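Local structure of alpha-galactosidase 1 (Saccharomyces cerevisiae, 3LRL) at residues S20-G25 with I200-R205; H165-M170 with L185-Q190. The protein hydrolyses terminal, non-reducing alpha-D-galactose residues from alpha-galactosides such as galactose oligosaccharides, galactomannans and galactolipids. The protein carries 1 engineered substitution. One frame throughout, in Å; residues are numbered along the deposited sequence.

Contact 1 of 2, residues S20-G25 with I200-R205. With GLA (alpha-D-galactopyranose), chain D.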
loop_
_atom_site.group_PDB
_atom_site.type_symbol
_atom_site.label_atom_id
_atom_site.label_comp_id
_atom_site.label_asym_id
_atom_site.label_seq_id
_atom_site.Cartn_x
_atom_site.Cartn_y
_atom_site.Cartn_z
ATOM N N SER A 20 29.466 -0.448 2.241
ATOM C CA SER A 20 29.824 0.946 2.333
ATOM C C SER A 20 30.624 1.061 3.606
ATOM O O SER A 20 30.418 0.267 4.535
ATOM C CB SER A 20 28.567 1.859 2.364
ATOM O OG SER A 20 27.680 1.575 3.452
ATOM N N PRO A 21 31.552 2.032 3.657
ATOM C CA PRO A 21 32.251 2.299 4.904
ATOM C C PRO A 21 31.271 2.715 5.991
ATOM O O PRO A 21 30.198 3.206 5.683
ATOM C CB PRO A 21 33.171 3.484 4.545
ATOM C CG PRO A 21 32.564 4.089 3.358
ATOM C CD PRO A 21 32.013 2.923 2.582
ATOM N N SER A 22 31.635 2.522 7.251
ATOM C CA SER A 22 30.878 3.119 8.343
ATOM C C SER A 22 30.851 4.628 8.136
ATOM O O SER A 22 31.858 5.214 7.708
ATOM C CB SER A 22 31.522 2.796 9.675
ATOM O OG SER A 22 30.832 3.452 10.709
ATOM N N TYR A 23 29.722 5.265 8.447
ATOM C CA TYR A 23 29.552 6.684 8.152
ATOM C C TYR A 23 30.399 7.566 9.085
ATOM O O TYR A 23 30.836 8.656 8.702
ATOM C CB TYR A 23 28.052 7.065 8.160
ATOM C CG TYR A 23 27.524 7.578 9.493
ATOM C CD1 TYR A 23 27.341 8.958 9.716
ATOM C CD2 TYR A 23 27.236 6.697 10.538
ATOM C CE1 TYR A 23 26.873 9.434 10.947
ATOM C CE2 TYR A 23 26.775 7.165 11.763
ATOM C CZ TYR A 23 26.589 8.526 11.958
ATOM O OH TYR A 23 26.138 8.976 13.173
ATOM N N ASN A 24 30.623 7.079 10.304
ATOM C CA ASN A 24 31.338 7.813 11.344
ATOM C C ASN A 24 32.518 7.049 11.966
ATOM O O ASN A 24 33.145 7.537 12.931
ATOM C CB ASN A 24 30.365 8.235 12.448
ATOM C CG ASN A 24 29.725 7.056 13.149
ATOM O OD1 ASN A 24 29.892 5.908 12.743
ATOM N ND2 ASN A 24 28.978 7.337 14.218
ATOM N N GLY A 25 32.793 5.853 11.440
ATOM C CA GLY A 25 33.862 4.988 11.964
ATOM C C GLY A 25 33.476 4.037 13.103
ATOM O O GLY A 25 34.305 3.232 13.559
ATOM N N ILE A 200 23.707 7.762 7.693
ATOM C CA ILE A 200 23.530 8.744 8.748
ATOM C C ILE A 200 23.562 8.153 10.157
ATOM O O ILE A 200 23.459 8.904 11.119
ATOM C CB ILE A 200 22.205 9.578 8.534
ATOM C CG1 ILE A 200 20.980 8.649 8.419
ATOM C CG2 ILE A 200 22.342 10.512 7.311
ATOM C CD1 ILE A 200 19.673 9.316 8.834
ATOM N N ALA A 201 23.696 6.828 10.279
ATOM C CA ALA A 201 23.525 6.144 11.575
ATOM C C ALA A 201 24.192 4.775 11.648
ATOM O O ALA A 201 24.451 4.158 10.615
ATOM C CB ALA A 201 22.044 6.022 11.941
ATOM N N ASN A 202 24.442 4.316 12.882
ATOM C CA ASN A 202 25.094 3.031 13.160
ATOM C C ASN A 202 24.161 1.829 13.382
ATOM O O ASN A 202 24.575 0.676 13.212
ATOM C CB ASN A 202 26.032 3.170 14.369
ATOM C CG ASN A 202 27.119 4.175 14.139
ATOM O OD1 ASN A 202 27.294 5.113 14.931
ATOM N ND2 ASN A 202 27.841 4.016 13.035
ATOM N N SER A 203 22.927 2.088 13.803
ATOM C CA SER A 203 21.917 1.036 13.796
ATOM C C SER A 203 20.544 1.660 13.679
ATOM O O SER A 203 20.409 2.878 13.819
ATOM C CB SER A 203 22.015 0.131 15.039
ATOM O OG SER A 203 21.754 0.864 16.213
ATOM N N TRP A 204 19.537 0.829 13.410
ATOM C CA TRP A 204 18.147 1.292 13.317
ATOM C C TRP A 204 17.163 0.212 13.765
ATOM O O TRP A 204 17.170 -0.911 13.260
ATOM C CB TRP A 204 17.794 1.768 11.887
ATOM C CG TRP A 204 18.281 0.842 10.828
ATOM C CD1 TRP A 204 17.602 -0.212 10.275
ATOM C CD2 TRP A 204 19.570 0.863 10.198
ATOM N NE1 TRP A 204 18.384 -0.838 9.342
ATOM C CE2 TRP A 204 19.604 -0.208 9.286
ATOM C CE3 TRP A 204 20.703 1.683 10.327
ATOM C CZ2 TRP A 204 20.729 -0.482 8.493
ATOM C CZ3 TRP A 204 21.814 1.423 9.536
ATOM C CH2 TRP A 204 21.812 0.352 8.620
ATOM N N ARG A 205 16.313 0.566 14.717
ATOM C CA ARG A 205 15.170 -0.283 15.060
ATOM C C ARG A 205 14.372 -0.477 13.783
ATOM O O ARG A 205 14.042 0.502 13.082
ATOM C CB ARG A 205 14.332 0.356 16.166
ATOM C CG ARG A 205 14.980 0.256 17.552
ATOM C CD ARG A 205 14.669 -1.095 18.232
ATOM N NE ARG A 205 13.220 -1.294 18.318
ATOM C CZ ARG A 205 12.437 -0.739 19.239
ATOM N NH1 ARG A 205 12.956 0.003 20.195
ATOM N NH2 ARG A 205 11.135 -0.952 19.218
HETATM C C1 GLA D . 9.564 3.203 22.258
HETATM C C2 GLA D . 10.883 2.524 21.774
HETATM C C3 GLA D . 11.863 2.428 22.965
HETATM C C4 GLA D . 11.877 3.654 23.939
HETATM C C5 GLA D . 10.481 4.179 24.293
HETATM C C6 GLA D . 10.563 5.484 25.093
HETATM O O2 GLA D . 10.642 1.242 21.106
HETATM O O3 GLA D . 13.154 2.124 22.487
HETATM O O4 GLA D . 12.621 4.750 23.452
HETATM O O5 GLA D . 9.758 4.373 23.075
HETATM O O6 GLA D . 10.252 5.328 26.470
#
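Ser22 reaches Asn202 only loosely: its OG lies 3.8 Å from Asn202 ND2 and spends its hydrogen bond on the carbonyl of Leu26. Tyr23 gives the largest share of the buried surface. Its ring lies flat on the peptide joining Ile200 to Ala201, with Ile200 C 3.5 Å above the ring centre and Ala201 N set toward the rim of the same face. Tyr23 CE2 comes within 3.4 Å of Ala201 CA, while Asn202 ND2 stands at the ring edge. The opposite face is closed by Asn24 CB, so the ring is sandwiched between its own neighbour and the backbone across from it. Cut back to an alanine here, the residue would probably leave the Ile200-Ala201 peptide without its flat cover and Asn24 CB without a surface to rest on. Asn24 meets Asn202 amide to amide from the opposite direction. Its CG sits between the backbone N and the carbonyl carbon (chi1 62°), which brings both amide heteroatoms to the partner. Asn202 ND2 donates to Asn24 OD1 (2.8 Å) in a nearly straight bond, tilted from the carbonyl plane, and Asn24 ND2 returns a bond to Asn202 OD1 (2.9 Å) on an in-plane lone pair. With the two amide planes 30° apart, the pair is slightly twisted. Further along, Arg205 turns to the galactose: NH1 and NH2 both donate to its O2, at 2.8 Å from NH1, and Asp209, the proton donor, takes another bond from NH2. Asn24 OD1 also accepts from Leu26 N, and on Asn202 OD1 accepts from Tyr183 N while ND2 donates to Gly256 O. The reciprocal amide pair, with these bonds behind it, fixes which way both amides are flipped and ties the N-terminal loop to the residues leading into the Arg205 strand.

Contact 2 of 2, residues H165-M170 with L185-Q190. With GLA (alpha-D-galactopyranose), chain D.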
loop_
_atom_site.group_PDB
_atom_site.type_symbol
_atom_site.label_atom_id
_atom_site.label_comp_id
_atom_site.label_asym_id
_atom_site.label_seq_id
_atom_site.Cartn_x
_atom_site.Cartn_y
_atom_site.Cartn_z
ATOM N N HIS A 165 15.488 12.932 6.523
ATOM C CA HIS A 165 15.912 14.287 6.846
ATOM C C HIS A 165 15.746 14.635 8.328
ATOM O O HIS A 165 16.641 15.236 8.915
ATOM C CB HIS A 165 15.204 15.292 5.937
ATOM C CG HIS A 165 15.805 15.380 4.559
ATOM N ND1 HIS A 165 17.139 15.675 4.340
ATOM C CD2 HIS A 165 15.247 15.226 3.329
ATOM C CE1 HIS A 165 17.378 15.681 3.040
ATOM N NE2 HIS A 165 16.245 15.425 2.403
ATOM N N ARG A 166 14.627 14.237 8.934
ATOM C CA ARG A 166 14.444 14.360 10.390
ATOM C C ARG A 166 15.557 13.665 11.219
ATOM O O ARG A 166 16.111 14.254 12.151
ATOM C CB ARG A 166 13.040 13.890 10.812
ATOM C CG ARG A 166 12.703 14.103 12.313
ATOM C CD ARG A 166 11.207 13.940 12.624
ATOM N NE ARG A 166 10.632 12.761 11.976
ATOM C CZ ARG A 166 10.562 11.554 12.524
ATOM N NH1 ARG A 166 10.994 11.332 13.782
ATOM N NH2 ARG A 166 10.036 10.563 11.806
ATOM N N TYR A 167 15.911 12.447 10.836
ATOM C CA TYR A 167 17.013 11.731 11.447
ATOM C C TYR A 167 18.428 12.205 11.081
ATOM O O TYR A 167 19.362 12.083 11.883
ATOM C CB TYR A 167 16.828 10.226 11.267
ATOM C CG TYR A 167 15.759 9.752 12.226
ATOM C CD1 TYR A 167 14.439 9.522 11.784
ATOM C CD2 TYR A 167 16.032 9.633 13.604
ATOM C CE1 TYR A 167 13.448 9.142 12.679
ATOM C CE2 TYR A 167 15.025 9.238 14.504
ATOM C CZ TYR A 167 13.745 8.998 14.019
ATOM O OH TYR A 167 12.747 8.622 14.869
ATOM N N LYS A 168 18.575 12.752 9.878
ATOM C CA LYS A 168 19.832 13.312 9.436
ATOM C C LYS A 168 20.149 14.576 10.232
ATOM O O LYS A 168 21.325 14.894 10.467
ATOM C CB LYS A 168 19.782 13.610 7.939
ATOM C CG LYS A 168 21.083 14.143 7.387
ATOM C CD LYS A 168 21.013 14.284 5.878
ATOM C CE LYS A 168 22.386 14.562 5.312
ATOM N NZ LYS A 168 22.678 15.980 5.554
ATOM N N ALA A 169 19.104 15.283 10.643
ATOM C CA ALA A 169 19.255 16.523 11.405
ATOM C C ALA A 169 19.993 16.339 12.737
ATOM O O ALA A 169 20.909 17.119 13.039
ATOM C CB ALA A 169 17.899 17.238 11.581
ATOM N N MET A 170 19.621 15.318 13.518
ATOM C CA MET A 170 20.397 14.907 14.699
ATOM C C MET A 170 21.782 14.295 14.347
ATOM O O MET A 170 22.773 14.544 15.048
ATOM C CB MET A 170 19.609 13.941 15.602
ATOM C CG MET A 170 20.306 13.635 16.958
ATOM S SD MET A 170 20.819 15.122 17.900
ATOM C CE MET A 170 19.292 15.600 18.710
ATOM N N LEU A 185 19.194 4.836 15.744
ATOM C CA LEU A 185 17.824 5.220 15.355
ATOM C C LEU A 185 16.778 4.307 15.993
ATOM O O LEU A 185 16.955 3.083 16.055
ATOM C CB LEU A 185 17.661 5.215 13.834
ATOM C CG LEU A 185 17.989 6.424 12.946
ATOM C CD1 LEU A 185 19.198 7.211 13.386
ATOM C CD2 LEU A 185 18.108 6.013 11.448
ATOM N N CYS A 186 15.704 4.923 16.481
ATOM C CA CYS A 186 14.540 4.220 17.029
ATOM C C CYS A 186 13.282 4.791 16.365
ATOM O O CYS A 186 12.571 5.603 16.944
ATOM C CB CYS A 186 14.515 4.378 18.548
ATOM S SG CYS A 186 13.282 3.418 19.443
ATOM N N ASN A 187 13.039 4.419 15.114
ATOM C CA ASN A 187 11.798 4.812 14.421
ATOM C C ASN A 187 11.002 3.615 13.925
ATOM O O ASN A 187 10.075 3.780 13.135
ATOM C CB ASN A 187 12.046 5.808 13.278
ATOM C CG ASN A 187 12.428 5.146 11.962
ATOM O OD1 ASN A 187 13.126 4.137 11.919
ATOM N ND2 ASN A 187 11.992 5.748 10.870
ATOM N N TRP A 188 11.367 2.418 14.397
ATOM C CA TRP A 188 10.523 1.222 14.261
ATOM C C TRP A 188 10.387 0.727 12.812
ATOM O O TRP A 188 9.365 0.112 12.426
ATOM C CB TRP A 188 9.141 1.488 14.854
ATOM C CG TRP A 188 9.145 2.324 16.120
ATOM C CD1 TRP A 188 9.896 2.111 17.248
ATOM C CD2 TRP A 188 8.323 3.467 16.395
ATOM N NE1 TRP A 188 9.615 3.063 18.189
ATOM C CE2 TRP A 188 8.655 3.913 17.696
ATOM C CE3 TRP A 188 7.343 4.169 15.663
ATOM C CZ2 TRP A 188 8.044 5.034 18.285
ATOM C CZ3 TRP A 188 6.741 5.281 16.244
ATOM C CH2 TRP A 188 7.082 5.690 17.557
ATOM N N GLY A 189 11.418 1.012 12.017
ATOM C CA GLY A 189 11.434 0.654 10.609
ATOM C C GLY A 189 10.546 1.501 9.735
ATOM O O GLY A 189 10.360 1.183 8.540
ATOM N N GLN A 190 9.998 2.578 10.303
ATOM C CA GLN A 190 9.058 3.434 9.580
ATOM C C GLN A 190 9.705 4.052 8.328
ATOM O O GLN A 190 10.862 4.520 8.367
ATOM C CB GLN A 190 8.479 4.495 10.520
ATOM C CG GLN A 190 7.356 5.406 9.972
ATOM C CD GLN A 190 6.836 6.353 11.061
ATOM O OE1 GLN A 190 7.565 7.255 11.564
ATOM N NE2 GLN A 190 5.587 6.139 11.457
HETATM C C1 GLA D . 9.564 3.203 22.258
HETATM C C2 GLA D . 10.883 2.524 21.774
HETATM C C3 GLA D . 11.863 2.428 22.965
HETATM C C4 GLA D . 11.877 3.654 23.939
HETATM C C5 GLA D . 10.481 4.179 24.293
HETATM C C6 GLA D . 10.563 5.484 25.093
HETATM O O2 GLA D . 10.642 1.242 21.106
HETATM O O3 GLA D . 13.154 2.124 22.487
HETATM O O4 GLA D . 12.621 4.750 23.452
HETATM O O5 GLA D . 9.758 4.373 23.075
HETATM O O6 GLA D . 10.252 5.328 26.470
#
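The Tyr167 ring packs on both Leu185 and Asn187. Leu185 CG lies against Tyr167 CD2 at 3.8 Å, and Asn187 CB touches the far end, 3.3 Å from Tyr167 OH, with the Asn187 amide turned 70° to the ring. Beside it, the Arg166 guanidinium has Tyr167 CD1 over one face, toward the rim, and stands nearly perpendicular to the amide of Gln190, whose OE1 is hydrogen-bonded to Asn150 ND2. With CG anti to the carbonyl carbon (chi1 -75°), Tyr167 projects from the helix toward the loop, and its OH bonds the backbone O of Asp149, the nucleophile. Arg166 instead bonds the carbonyls of Gln156 and Ala116. Asn187 opens a type I' turn closed by Gln190 N to Asn187 O (3.1 Å), and its OD1 is held by Thr193. The side chain of Cys186 leaves the backbone away from the helix, and its SG lies 3.3 Å from galactose O3, while Trp188 NE1 comes to 3.6 Å from O2. This is the layout of a TIM barrel: an outer helix packs behind the strand that follows it, and the loop at that strand's C-terminal end lines the sugar pocket.

In the fold
Contact 2 is wholly buried, whereas contact 1 is only partly so, with its 20-25 loop toward the surface and Ser20 and Pro21 packed on a neighbouring subunit. The two are joined through adjacent parallel barrel strands, 182-185 and 203-205: Arg205 N lies 2.9 Å from Leu185 O, a probable hydrogen bond. Helix 160-176 serves both, since Ile200 packs on its Tyr167 and Lys168. Contact 1, near the start of its strand, joins a ring on a peptide to a paired amide bridge; contact 2, at and just beyond the C-terminal end of its own, rests on apolar packing, its polar ends bonded to third parties. The second segment of each reaches the same galactose, through Arg205 and Cys186.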